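Local atomic coordinates of tRNA modification GTPase MnmE (Chlorobium tepidum, PDB entry 3GEE), a protein that hydrolyses GTP and probably takes part, with MnmG, in adding a carboxymethylaminomethyl group to the wobble uridine of certain tRNAs. Residues H151-S156 against K280-L285; A185-E190 against L440-L445; T212-V217 against D423-A428; A313-Y318 against A343-T348. One frame throughout, in Å; residues are numbered along the deposited sequence.

Contact 1 of 4, residues H151-S156 against K280-L285; sequences HARTES and KTMFRL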
loop_
_atom_site.group_PDB
_atom_site.type_symbol
_atom_site.label_atom_id
_atom_site.label_comp_id
_atom_site.label_asym_id
_atom_site.label_seq_id
_atom_site.Cartn_x
_atom_site.Cartn_y
_atom_site.Cartn_z
ATOM N N HIS A 151 7.648 -7.542 7.869
ATOM C CA HIS A 151 7.638 -6.601 8.982
ATOM C C HIS A 151 9.015 -6.001 9.270
ATOM O O HIS A 151 9.105 -4.970 9.935
ATOM C CB HIS A 151 7.047 -7.249 10.242
ATOM C CG HIS A 151 5.644 -7.754 10.068
ATOM N ND1 HIS A 151 4.630 -6.983 9.538
ATOM C CD2 HIS A 151 5.083 -8.950 10.374
ATOM C CE1 HIS A 151 3.510 -7.683 9.516
ATOM N NE2 HIS A 151 3.758 -8.880 10.019
ATOM N N ALA A 152 10.076 -6.629 8.763
ATOM C CA ALA A 152 11.452 -6.191 9.033
ATOM C C ALA A 152 11.637 -4.694 8.824
ATOM O O ALA A 152 11.134 -4.135 7.854
ATOM C CB ALA A 152 12.436 -6.959 8.174
ATOM N N ARG A 153 12.351 -4.046 9.739
ATOM C CA ARG A 153 12.638 -2.614 9.604
ATOM C C ARG A 153 14.130 -2.284 9.648
ATOM O O ARG A 153 14.520 -1.129 9.508
ATOM C CB ARG A 153 11.839 -1.784 10.617
ATOM C CG ARG A 153 11.317 -2.566 11.812
ATOM C CD ARG A 153 9.927 -2.083 12.220
ATOM N NE ARG A 153 9.953 -0.735 12.792
ATOM C CZ ARG A 153 8.883 -0.074 13.234
ATOM N NH1 ARG A 153 7.670 -0.624 13.177
ATOM N NH2 ARG A 153 9.030 1.148 13.737
ATOM N N THR A 154 14.952 -3.314 9.823
ATOM C CA THR A 154 16.405 -3.185 9.786
ATOM C C THR A 154 16.965 -4.043 8.656
ATOM O O THR A 154 16.354 -5.040 8.272
ATOM C CB THR A 154 17.059 -3.660 11.106
ATOM O OG1 THR A 154 16.099 -3.643 12.168
ATOM C CG2 THR A 154 18.238 -2.774 11.468
ATOM N N GLU A 155 18.128 -3.658 8.132
ATOM C CA GLU A 155 18.835 -4.466 7.136
ATOM C C GLU A 155 19.144 -5.855 7.681
ATOM O O GLU A 155 18.828 -6.865 7.043
ATOM C CB GLU A 155 20.125 -3.778 6.682
ATOM C CG GLU A 155 19.971 -2.907 5.437
ATOM C CD GLU A 155 21.145 -1.940 5.218
ATOM O OE1 GLU A 155 22.181 -2.032 5.932
ATOM O OE2 GLU A 155 21.024 -1.074 4.317
ATOM N N SER A 156 19.740 -5.898 8.872
ATOM C CA SER A 156 20.108 -7.153 9.517
ATOM C C SER A 156 18.898 -8.030 9.840
ATOM O O SER A 156 19.011 -9.255 9.867
ATOM C CB SER A 156 20.915 -6.886 10.783
ATOM O OG SER A 156 20.110 -6.252 11.762
ATOM N N LYS A 280 22.684 0.563 12.683
ATOM C CA LYS A 280 22.027 -0.623 12.101
ATOM C C LYS A 280 21.356 -1.536 13.136
ATOM O O LYS A 280 21.172 -2.734 12.895
ATOM C CB LYS A 280 23.005 -1.419 11.221
ATOM C CG LYS A 280 23.486 -0.676 9.986
ATOM C CD LYS A 280 24.449 -1.522 9.176
ATOM C CE LYS A 280 24.873 -0.796 7.914
ATOM N NZ LYS A 280 25.645 -1.677 6.995
ATOM N N THR A 281 20.986 -0.958 14.278
ATOM C CA THR A 281 20.376 -1.699 15.381
ATOM C C THR A 281 19.122 -0.983 15.872
ATOM O O THR A 281 19.091 0.246 15.957
ATOM C CB THR A 281 21.358 -1.880 16.561
ATOM O OG1 THR A 281 22.654 -2.237 16.068
ATOM C CG2 THR A 281 20.876 -2.969 17.500
ATOM N N MET A 282 18.097 -1.762 16.200
ATOM C CA MET A 282 16.824 -1.223 16.662
ATOM C C MET A 282 16.715 -1.264 18.189
ATOM O O MET A 282 17.131 -2.233 18.827
ATOM C CB MET A 282 15.679 -2.003 16.020
ATOM C CG MET A 282 14.319 -1.342 16.116
ATOM S SD MET A 282 13.059 -2.352 15.317
ATOM C CE MET A 282 12.984 -3.764 16.423
ATOM N N PHE A 283 16.152 -0.205 18.765
ATOM C CA PHE A 283 15.978 -0.111 20.210
ATOM C C PHE A 283 14.510 0.060 20.575
ATOM O O PHE A 283 13.912 1.090 20.272
ATOM C CB PHE A 283 16.797 1.055 20.782
ATOM C CG PHE A 283 18.284 0.884 20.644
ATOM C CD1 PHE A 283 18.961 1.424 19.556
ATOM C CD2 PHE A 283 19.008 0.190 21.605
ATOM C CE1 PHE A 283 20.338 1.265 19.421
ATOM C CE2 PHE A 283 20.384 0.027 21.481
ATOM C CZ PHE A 283 21.050 0.564 20.389
ATOM N N ARG A 284 13.941 -0.954 21.229
ATOM C CA ARG A 284 12.561 -0.901 21.722
ATOM C C ARG A 284 12.476 -0.162 23.057
ATOM O O ARG A 284 12.777 -0.731 24.110
ATOM C CB ARG A 284 11.976 -2.311 21.881
ATOM C CG ARG A 284 11.784 -3.071 20.584
ATOM C CD ARG A 284 10.762 -4.192 20.747
ATOM N NE ARG A 284 10.583 -4.965 19.514
ATOM C CZ ARG A 284 9.799 -4.605 18.499
ATOM N NH1 ARG A 284 9.108 -3.471 18.552
ATOM N NH2 ARG A 284 9.704 -5.381 17.421
ATOM N N LEU A 285 12.070 1.106 23.005
ATOM C CA LEU A 285 11.914 1.923 24.209
ATOM C C LEU A 285 10.547 1.681 24.835
ATOM O O LEU A 285 9.532 1.629 24.131
ATOM C CB LEU A 285 12.069 3.415 23.895
ATOM C CG LEU A 285 13.155 3.944 22.953
ATOM C CD1 LEU A 285 12.921 5.425 22.704
ATOM C CD2 LEU A 285 14.559 3.713 23.490
#

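Contact 2 of 4, residues A185-E190 against L440-L445; sequences ALIELE and LIAFEL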
loop_
_atom_site.group_PDB
_atom_site.type_symbol
_atom_site.label_atom_id
_atom_site.label_comp_id
_atom_site.label_asym_id
_atom_site.label_seq_id
_atom_site.Cartn_x
_atom_site.Cartn_y
_atom_site.Cartn_z
ATOM N N ALA A 185 16.151 -44.729 16.412
ATOM C CA ALA A 185 15.619 -45.978 15.855
ATOM C C ALA A 185 16.543 -47.169 16.116
ATOM O O ALA A 185 16.122 -48.326 16.029
ATOM C CB ALA A 185 15.347 -45.827 14.365
ATOM N N LEU A 186 17.800 -46.865 16.440
ATOM C CA LEU A 186 18.803 -47.857 16.817
ATOM C C LEU A 186 18.433 -48.530 18.140
ATOM O O LEU A 186 18.797 -49.684 18.380
ATOM C CB LEU A 186 20.173 -47.181 16.927
ATOM C CG LEU A 186 21.460 -48.003 16.811
ATOM C CD1 LEU A 186 22.522 -47.212 16.060
ATOM C CD2 LEU A 186 21.975 -48.451 18.178
ATOM N N ILE A 187 17.714 -47.799 18.988
ATOM C CA ILE A 187 17.258 -48.314 20.280
ATOM C C ILE A 187 15.731 -48.494 20.292
ATOM O O ILE A 187 15.183 -49.159 21.172
ATOM C CB ILE A 187 17.748 -47.420 21.456
ATOM C CG1 ILE A 187 19.264 -47.207 21.360
ATOM C CG2 ILE A 187 17.386 -48.045 22.811
ATOM C CD1 ILE A 187 19.792 -46.050 22.173
ATOM N N GLU A 188 15.055 -47.918 19.297
ATOM C CA GLU A 188 13.608 -48.104 19.131
ATOM C C GLU A 188 13.255 -49.503 18.615
ATOM O O GLU A 188 12.076 -49.861 18.531
ATOM C CB GLU A 188 13.014 -47.029 18.211
ATOM C CG GLU A 188 12.865 -45.639 18.839
ATOM C CD GLU A 188 11.644 -45.510 19.739
ATOM O OE1 GLU A 188 11.633 -46.114 20.835
ATOM O OE2 GLU A 188 10.701 -44.788 19.353
ATOM N N LEU A 189 14.281 -50.282 18.271
ATOM C CA LEU A 189 14.114 -51.677 17.856
ATOM C C LEU A 189 14.519 -52.651 18.964
ATOM O O LEU A 189 15.014 -53.749 18.693
ATOM C CB LEU A 189 14.891 -51.959 16.560
ATOM C CG LEU A 189 14.188 -51.909 15.191
ATOM C CD1 LEU A 189 13.260 -53.111 15.000
ATOM C CD2 LEU A 189 13.439 -50.593 14.937
ATOM N N GLU A 190 14.308 -52.237 20.212
ATOM C CA GLU A 190 14.495 -53.108 21.373
ATOM C C GLU A 190 13.148 -53.680 21.817
ATOM O O GLU A 190 13.061 -54.382 22.829
ATOM C CB GLU A 190 15.143 -52.340 22.532
ATOM C CG GLU A 190 16.547 -51.802 22.252
ATOM C CD GLU A 190 17.635 -52.854 22.366
ATOM O OE1 GLU A 190 17.369 -53.953 22.896
ATOM O OE2 GLU A 190 18.769 -52.572 21.927
ATOM N N LEU A 440 13.883 -46.562 29.506
ATOM C CA LEU A 440 13.684 -45.147 29.828
ATOM C C LEU A 440 14.632 -44.232 29.051
ATOM O O LEU A 440 14.397 -43.025 28.955
ATOM C CB LEU A 440 13.830 -44.910 31.337
ATOM C CG LEU A 440 12.731 -45.456 32.258
ATOM C CD1 LEU A 440 13.239 -45.605 33.688
ATOM C CD2 LEU A 440 11.480 -44.579 32.215
ATOM N N ILE A 441 15.702 -44.812 28.506
ATOM C CA ILE A 441 16.658 -44.079 27.668
ATOM C C ILE A 441 16.056 -43.740 26.297
ATOM O O ILE A 441 16.314 -42.668 25.744
ATOM C CB ILE A 441 18.025 -44.844 27.542
ATOM C CG1 ILE A 441 19.103 -43.983 26.852
ATOM C CG2 ILE A 441 17.844 -46.238 26.915
ATOM C CD1 ILE A 441 19.290 -44.217 25.360
ATOM N N ALA A 442 15.240 -44.654 25.774
ATOM C CA ALA A 442 14.551 -44.460 24.502
ATOM C C ALA A 442 13.448 -43.406 24.611
ATOM O O ALA A 442 12.997 -42.867 23.597
ATOM C CB ALA A 442 13.982 -45.779 24.001
ATOM N N PHE A 443 13.020 -43.122 25.840
ATOM C CA PHE A 443 12.028 -42.079 26.103
ATOM C C PHE A 443 12.628 -40.690 25.901
ATOM O O PHE A 443 11.991 -39.810 25.317
ATOM C CB PHE A 443 11.460 -42.217 27.523
ATOM C CG PHE A 443 10.343 -41.250 27.832
ATOM C CD1 PHE A 443 10.607 -40.040 28.470
ATOM C CD2 PHE A 443 9.027 -41.554 27.491
ATOM C CE1 PHE A 443 9.576 -39.143 28.758
ATOM C CE2 PHE A 443 7.989 -40.664 27.775
ATOM C CZ PHE A 443 8.266 -39.456 28.410
ATOM N N GLU A 444 13.855 -40.505 26.385
ATOM C CA GLU A 444 14.544 -39.215 26.311
ATOM C C GLU A 444 14.965 -38.855 24.887
ATOM O O GLU A 444 14.908 -37.688 24.496
ATOM C CB GLU A 444 15.760 -39.191 27.246
ATOM C CG GLU A 444 15.442 -39.441 28.721
ATOM C CD GLU A 444 14.403 -38.482 29.284
ATOM O OE1 GLU A 444 14.571 -37.252 29.135
ATOM O OE2 GLU A 444 13.420 -38.964 29.883
ATOM N N LEU A 445 15.388 -39.859 24.121
ATOM C CA LEU A 445 15.824 -39.650 22.742
ATOM C C LEU A 445 14.659 -39.254 21.844
ATOM O O LEU A 445 14.805 -38.383 20.984
ATOM C CB LEU A 445 16.515 -40.899 22.189
ATOM C CG LEU A 445 17.746 -41.458 22.911
ATOM C CD1 LEU A 445 18.178 -42.743 22.233
ATOM C CD2 LEU A 445 18.898 -40.456 22.952
#

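Contact 3 of 4, residues T212-V217 against D423-A428; sequences TLRSEV and DALQNA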
loop_
_atom_site.group_PDB
_atom_site.type_symbol
_atom_site.label_atom_id
_atom_site.label_comp_id
_atom_site.label_asym_id
_atom_site.label_seq_id
_atom_site.Cartn_x
_atom_site.Cartn_y
_atom_site.Cartn_z
ATOM N N THR A 212 28.465 -34.972 20.575
ATOM C CA THR A 212 28.631 -34.107 19.408
ATOM C C THR A 212 27.276 -33.538 18.975
ATOM O O THR A 212 27.207 -32.476 18.350
ATOM C CB THR A 212 29.299 -34.860 18.232
ATOM O OG1 THR A 212 30.293 -35.760 18.738
ATOM C CG2 THR A 212 29.957 -33.881 17.261
ATOM N N LEU A 213 26.205 -34.249 19.326
ATOM C CA LEU A 213 24.839 -33.845 18.994
ATOM C C LEU A 213 24.344 -32.736 19.924
ATOM O O LEU A 213 23.718 -31.777 19.473
ATOM C CB LEU A 213 23.902 -35.062 19.051
ATOM C CG LEU A 213 22.600 -35.178 18.242
ATOM C CD1 LEU A 213 21.398 -34.683 19.030
ATOM C CD2 LEU A 213 22.675 -34.503 16.873
ATOM N N ARG A 214 24.640 -32.870 21.216
ATOM C CA ARG A 214 24.212 -31.899 22.223
ATOM C C ARG A 214 24.993 -30.589 22.118
ATOM O O ARG A 214 24.437 -29.511 22.340
ATOM C CB ARG A 214 24.335 -32.489 23.633
ATOM C CG ARG A 214 23.257 -32.014 24.604
ATOM C CD ARG A 214 23.724 -30.889 25.513
ATOM N NE ARG A 214 24.403 -31.401 26.702
ATOM C CZ ARG A 214 24.666 -30.685 27.794
ATOM N NH1 ARG A 214 25.289 -31.250 28.820
ATOM N NH2 ARG A 214 24.305 -29.408 27.867
ATOM N N SER A 215 26.276 -30.692 21.775
ATOM C CA SER A 215 27.136 -29.521 21.595
ATOM C C SER A 215 26.752 -28.729 20.347
ATOM O O SER A 215 26.958 -27.516 20.288
ATOM C CB SER A 215 28.607 -29.934 21.528
ATOM O OG SER A 215 28.837 -30.832 20.456
ATOM N N GLU A 216 26.202 -29.429 19.356
ATOM C CA GLU A 216 25.664 -28.802 18.150
ATOM C C GLU A 216 24.399 -28.002 18.450
ATOM O O GLU A 216 24.168 -26.948 17.855
ATOM C CB GLU A 216 25.378 -29.858 17.081
ATOM C CG GLU A 216 26.516 -30.082 16.090
ATOM C CD GLU A 216 26.448 -29.163 14.875
ATOM O OE1 GLU A 216 27.003 -29.542 13.820
ATOM O OE2 GLU A 216 25.845 -28.068 14.963
ATOM N N VAL A 217 23.586 -28.517 19.371
ATOM C CA VAL A 217 22.390 -27.823 19.850
ATOM C C VAL A 217 22.788 -26.616 20.701
ATOM O O VAL A 217 22.153 -25.561 20.627
ATOM C CB VAL A 217 21.464 -28.773 20.653
ATOM C CG1 VAL A 217 20.328 -28.008 21.326
ATOM C CG2 VAL A 217 20.900 -29.853 19.747
ATOM N N ASP A 423 18.152 -30.626 27.178
ATOM C CA ASP A 423 17.869 -31.138 28.519
ATOM C C ASP A 423 17.530 -32.624 28.465
ATOM O O ASP A 423 18.022 -33.409 29.280
ATOM C CB ASP A 423 16.723 -30.359 29.172
ATOM C CG ASP A 423 17.154 -28.990 29.675
ATOM O OD1 ASP A 423 16.307 -28.287 30.268
ATOM O OD2 ASP A 423 18.331 -28.613 29.483
ATOM N N ALA A 424 16.689 -32.997 27.500
ATOM C CA ALA A 424 16.369 -34.396 27.232
ATOM C C ALA A 424 17.617 -35.156 26.776
ATOM O O ALA A 424 17.798 -36.328 27.119
ATOM C CB ALA A 424 15.265 -34.497 26.189
ATOM N N LEU A 425 18.468 -34.472 26.009
ATOM C CA LEU A 425 19.759 -35.004 25.564
ATOM C C LEU A 425 20.731 -35.243 26.716
ATOM O O LEU A 425 21.452 -36.244 26.725
ATOM C CB LEU A 425 20.397 -34.065 24.536
ATOM C CG LEU A 425 20.598 -34.454 23.063
ATOM C CD1 LEU A 425 19.615 -35.507 22.558
ATOM C CD2 LEU A 425 20.547 -33.205 22.195
ATOM N N GLN A 426 20.749 -34.319 27.677
ATOM C CA GLN A 426 21.583 -34.463 28.870
ATOM C C GLN A 426 21.030 -35.544 29.792
ATOM O O GLN A 426 21.795 -36.273 30.424
ATOM C CB GLN A 426 21.707 -33.139 29.625
ATOM C CG GLN A 426 22.868 -33.105 30.613
ATOM C CD GLN A 426 22.759 -31.973 31.614
ATOM O OE1 GLN A 426 23.598 -31.074 31.642
ATOM N NE2 GLN A 426 21.718 -32.009 32.441
ATOM N N ASN A 427 19.701 -35.635 29.862
ATOM C CA ASN A 427 19.026 -36.703 30.599
ATOM C C ASN A 427 19.468 -38.078 30.109
ATOM O O ASN A 427 19.640 -39.005 30.901
ATOM C CB ASN A 427 17.504 -36.569 30.484
ATOM C CG ASN A 427 16.943 -35.436 31.332
ATOM O OD1 ASN A 427 17.632 -34.872 32.185
ATOM N ND2 ASN A 427 15.680 -35.100 31.097
ATOM N N ALA A 428 19.655 -38.194 28.796
ATOM C CA ALA A 428 20.200 -39.403 28.192
ATOM C C ALA A 428 21.705 -39.512 28.448
ATOM O O ALA A 428 22.227 -40.612 28.653
ATOM C CB ALA A 428 19.907 -39.426 26.699
#

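Contact 4 of 4, residues A313-Y318 against A343-T348; sequences ADLILY and AAKFLT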
loop_
_atom_site.group_PDB
_atom_site.type_symbol
_atom_site.label_atom_id
_atom_site.label_comp_id
_atom_site.label_asym_id
_atom_site.label_seq_id
_atom_site.Cartn_x
_atom_site.Cartn_y
_atom_site.Cartn_z
ATOM N N ALA A 313 15.169 -7.279 29.836
ATOM C CA ALA A 313 15.411 -5.949 29.294
ATOM C C ALA A 313 16.915 -5.833 29.101
ATOM O O ALA A 313 17.675 -5.997 30.052
ATOM C CB ALA A 313 14.904 -4.876 30.247
ATOM N N ASP A 314 17.341 -5.576 27.871
ATOM C CA ASP A 314 18.764 -5.596 27.531
ATOM C C ASP A 314 19.524 -4.405 28.098
ATOM O O ASP A 314 20.670 -4.539 28.527
ATOM C CB ASP A 314 18.955 -5.650 26.013
ATOM C CG ASP A 314 18.189 -6.780 25.364
ATOM O OD1 ASP A 314 18.371 -7.945 25.779
ATOM O OD2 ASP A 314 17.404 -6.502 24.433
ATOM N N LEU A 315 18.876 -3.243 28.095
ATOM C CA LEU A 315 19.513 -1.996 28.491
ATOM C C LEU A 315 18.568 -1.149 29.327
ATOM O O LEU A 315 17.457 -0.841 28.902
ATOM C CB LEU A 315 19.976 -1.227 27.247
ATOM C CG LEU A 315 20.444 0.229 27.318
ATOM C CD1 LEU A 315 21.679 0.373 28.191
ATOM C CD2 LEU A 315 20.724 0.761 25.921
ATOM N N ILE A 316 19.012 -0.789 30.527
ATOM C CA ILE A 316 18.252 0.113 31.381
ATOM C C ILE A 316 18.918 1.482 31.392
ATOM O O ILE A 316 20.119 1.596 31.650
ATOM C CB ILE A 316 18.102 -0.418 32.828
ATOM C CG1 ILE A 316 17.525 -1.836 32.826
ATOM C CG2 ILE A 316 17.216 0.519 33.639
ATOM C CD1 ILE A 316 17.550 -2.531 34.174
ATOM N N LEU A 317 18.135 2.510 31.077
ATOM C CA LEU A 317 18.575 3.886 31.228
ATOM C C LEU A 317 17.846 4.484 32.419
ATOM O O LEU A 317 16.626 4.670 32.372
ATOM C CB LEU A 317 18.288 4.716 29.970
ATOM C CG LEU A 317 18.857 4.354 28.593
ATOM C CD1 LEU A 317 18.416 5.395 27.577
ATOM C CD2 LEU A 317 20.374 4.229 28.586
ATOM N N TYR A 318 18.585 4.761 33.492
ATOM C CA TYR A 318 18.014 5.472 34.629
ATOM C C TYR A 318 18.210 6.973 34.473
ATOM O O TYR A 318 19.338 7.469 34.457
ATOM C CB TYR A 318 18.572 4.990 35.973
ATOM C CG TYR A 318 17.682 5.401 37.128
ATOM C CD1 TYR A 318 16.754 4.513 37.664
ATOM C CD2 TYR A 318 17.738 6.691 37.655
ATOM C CE1 TYR A 318 15.915 4.891 38.710
ATOM C CE2 TYR A 318 16.905 7.081 38.697
ATOM C CZ TYR A 318 15.997 6.177 39.223
ATOM O OH TYR A 318 15.169 6.560 40.256
ATOM N N ALA A 343 21.791 -8.986 34.639
ATOM C CA ALA A 343 21.908 -9.394 33.245
ATOM C C ALA A 343 21.882 -8.192 32.305
ATOM O O ALA A 343 22.582 -8.174 31.290
ATOM C CB ALA A 343 20.794 -10.366 32.891
ATOM N N ALA A 344 21.075 -7.192 32.655
ATOM C CA ALA A 344 20.912 -5.982 31.849
ATOM C C ALA A 344 22.172 -5.124 31.813
ATOM O O ALA A 344 23.079 -5.296 32.627
ATOM C CB ALA A 344 19.748 -5.167 32.376
ATOM N N LYS A 345 22.226 -4.211 30.852
ATOM C CA LYS A 345 23.247 -3.182 30.856
ATOM C C LYS A 345 22.668 -1.940 31.516
ATOM O O LYS A 345 21.605 -1.448 31.116
ATOM C CB LYS A 345 23.733 -2.848 29.447
ATOM C CG LYS A 345 24.947 -1.939 29.459
ATOM C CD LYS A 345 25.196 -1.282 28.120
ATOM C CE LYS A 345 26.366 -0.311 28.231
ATOM N NZ LYS A 345 26.797 0.202 26.906
ATOM N N PHE A 346 23.368 -1.444 32.533
ATOM C CA PHE A 346 22.916 -0.264 33.249
ATOM C C PHE A 346 23.634 0.986 32.772
ATOM O O PHE A 346 24.815 0.949 32.430
ATOM C CB PHE A 346 23.072 -0.432 34.755
ATOM C CG PHE A 346 22.021 0.283 35.534
ATOM C CD1 PHE A 346 22.147 1.638 35.820
ATOM C CD2 PHE A 346 20.880 -0.385 35.949
ATOM C CE1 PHE A 346 21.164 2.309 36.522
ATOM C CE2 PHE A 346 19.891 0.275 36.656
ATOM C CZ PHE A 346 20.032 1.626 36.943
ATOM N N LEU A 347 22.902 2.094 32.753
ATOM C CA LEU A 347 23.410 3.345 32.226
ATOM C C LEU A 347 22.673 4.489 32.912
ATOM O O LEU A 347 21.462 4.650 32.729
ATOM C CB LEU A 347 23.184 3.380 30.710
ATOM C CG LEU A 347 24.266 3.885 29.754
ATOM C CD1 LEU A 347 24.371 5.399 29.793
ATOM C CD2 LEU A 347 25.623 3.220 30.027
ATOM N N THR A 348 23.401 5.262 33.718
ATOM C CA THR A 348 22.805 6.370 34.471
ATOM C C THR A 348 22.828 7.642 33.645
ATOM O O THR A 348 23.891 8.120 33.241
ATOM C CB THR A 348 23.512 6.604 35.821
ATOM O OG1 THR A 348 23.517 5.384 36.567
ATOM C CG2 THR A 348 22.796 7.685 36.636
#

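Contact 1 of 4, residues H151-S156 against K280-L285
Loop residues Arg153 and Thr154 and the helix residue Glu155 rest on Lys280, in the turn before a G-domain strand, and on Met282 of that strand, a modest, partly buried interface between the G-domain sheet and the start of helix 155-166 in the helical domain. The two segments together bury 246 Å², and no hydrogen bond crosses between them. Backbones come nearest where Thr154 CA lies 6.6 Å from Lys280 CA. There the methyl of Thr154 does the touching: its CG2 is 3.3 Å from Lys280 O, at the turn before strand 281-286. Thr154 occupies the N-cap position of the helix, but its side chain makes no capping bond. One residue on, Glu155 reaches across the extended Lys280 chain at a slant, and a long salt bridge joins its OE1 to Lys280 NZ at 3.6 Å. At that length it is probably a weak tie, between two exposed residues.

Met282 supplies the buried apolar part. Its CG stands anti to the backbone N (chi1 -165°), which carries SD to 3.9 Å from Arg153 CG; the sulfur stands obliquely to the guanidinium of that arginine. A bend at chi3 (68°) then turns the methyl toward Arg284 of its own strand, where Met282 CE sits 3.7 Å above the plane of the Arg284 guanidinium, offset toward its rim. Cys275 of the neighbouring strand touches Arg153, Met282 and Arg284. Strands 274-278 and 281-286 pair antiparallel around a tight connection in which Lys280 has a positive phi (58°), so what meets the helix start is a beta hairpin at the border of the G-domain sheet.

Contact 2 of 4, residues A185-E190 against L440-L445
Ile187 points its side chain at helix 441-456 and meets two aliphatic chains there, Ile441 and Leu445, crossing each at about a right angle. The touching atom is the terminal methyl: Ile187 CD1 lies 3.7 Å from Ile441 CD1 and also 3.7 Å from Leu445 CD1. Since these two partners are four residues apart, they stand about one helical turn from each other, and a single methyl reaches both. Two torsions of Ile187 account for this: CG1 lies beside the backbone N (chi1 -52°), and the chain then continues extended to CD1 (chi2 163°). The other branch, CG2, makes a looser contact of its own, 4.3 Å from Ala442 CB. That pair also marks the closest approach of the backbones, with Ile187 CA and Ala442 CA 6.3 Å apart.

Glu188 reaches the same alanine differently. Its chain folds at chi2 (-79°), bringing carboxylate oxygen OE1 to 4.0 Å from Ala442 CB, a polar group against a methyl. Across the interface the evidence is thus entirely of van der Waals kind: no hydrogen bond or salt bridge is found, and only 187 Å² is buried. On the loop side Ile187 opens a type I beta turn that runs to Glu190, closed by a weak bond from Glu190 N to Ile187 O.

The contact joins parts of the helical domain. Leu206 of helix 203-232 also packs on Ile187, and Ile210 of that helix meets Leu445, while helix 412-432 presents Ile432 to Ile441 and Ala428 to Leu445, so the loop after helix 179-185 packs on helices 441-456 and 203-232, with helix 412-432 behind Ile441 and Leu445.

Contact 3 of 4, residues T212-V217 against D423-A428
Arg214 and Leu425 slide past each other in opposite directions, and the arginine then continues to Gln426. At the root, Arg214 CB is 4.1 Å from Leu425 CD2. The next carbon packs more closely: Arg214 CG lies 3.5 Å from Leu425 CB. Bends at chi2 (-99°) and chi3 (-86°) then redirect the chain, so that its far end meets Gln426 instead of following the leucine. There Arg214 NH1 is 3.5 Å from Gln426 CG and 3.3 Å from Gln426 OE1, while Gln426 CB lies over one face of the guanidinium, toward its rim. The guanidinium and amide planes are nearly perpendicular. These side chains bridge helices 203-232 and 412-432, an antiparallel pair of the helical domain whose local axes approach to 10.0 Å at 157°. An alanine here would remove the atoms from CG outward and is likely to open a gap beside Leu425 and to leave Gln426 without its charged neighbour. Inward of the arginine, Leu425 CD2 meets Leu213 CD1 at 3.6 Å, the two leucines crossing at about a right angle, and Val217 CG2 comes at a slant to 4.2 Å from the same Leu425 CD2.

Contact 4 of 4, residues A313-Y318 against A343-T348
The Phe346 ring is approached obliquely by two side chains of the adjacent strand: Phe346 CE1 lies 3.8 Å from Tyr318 CB, and Phe346 CE2 lies 4.0 Å from Ile316 CG2. At the ring's edge, in its plane, stands OG1 of Thr348, a hydroxyl that bonds to Thr372. The Tyr318 ring meets Phe346 CZ obliquely; CG of Tyr318 is anti to its backbone N (chi1 -162°), and the ring leads away from strand 345-351. Leu337 of helix 331-340 packs on both aromatics. A serine in place of Phe346 would probably open a gap between Ile316, Tyr318 and that helix.

Beneath the rings runs a parallel ladder. Lys345 pairs through both its backbone groups: its N donates to Asp314 O at 2.8 Å, and Lys345 O accepts from Ile316 N at 2.7 Å. Two residues on, Leu347 repeats this, weakly from its N to Ile316 O but soundly at Leu347 O, 3.0 Å from Tyr318 N. On the sheet's other face Leu317 and Leu347 lie side by side, CD2 of the former 3.6 Å from CB of the latter, beneath helix 385-392. Strands 315-321 and 345-351, joined through helix 331-340, form a beta-alpha-beta unit of the P-loop GTPase fold, and the Tyr318 side chain lies about 10 Å from the bound GDP.

Overall arrangement
From the N terminus the chain first lays down 151-156, 185-190 and 212-217, all in the helical domain, before entering the G domain. There 280-285 closes contact 1, whose span crosses those of contacts 2 and 3. Contact 4 follows in series, a short closure made wholly within the G-domain sheet that contact 1 also reaches; their centres are 19 Å apart. On return to the helical domain, 423-428 closes contact 3 and then 440-445 closes contact 2, so contact 4 falls within contact 3 and contact 3 within contact 2. Contacts 2 and 3 touch through a probable Glu444-Asn427 hydrogen bond, whereas contacts 1 and 2 have centres 44 Å apart.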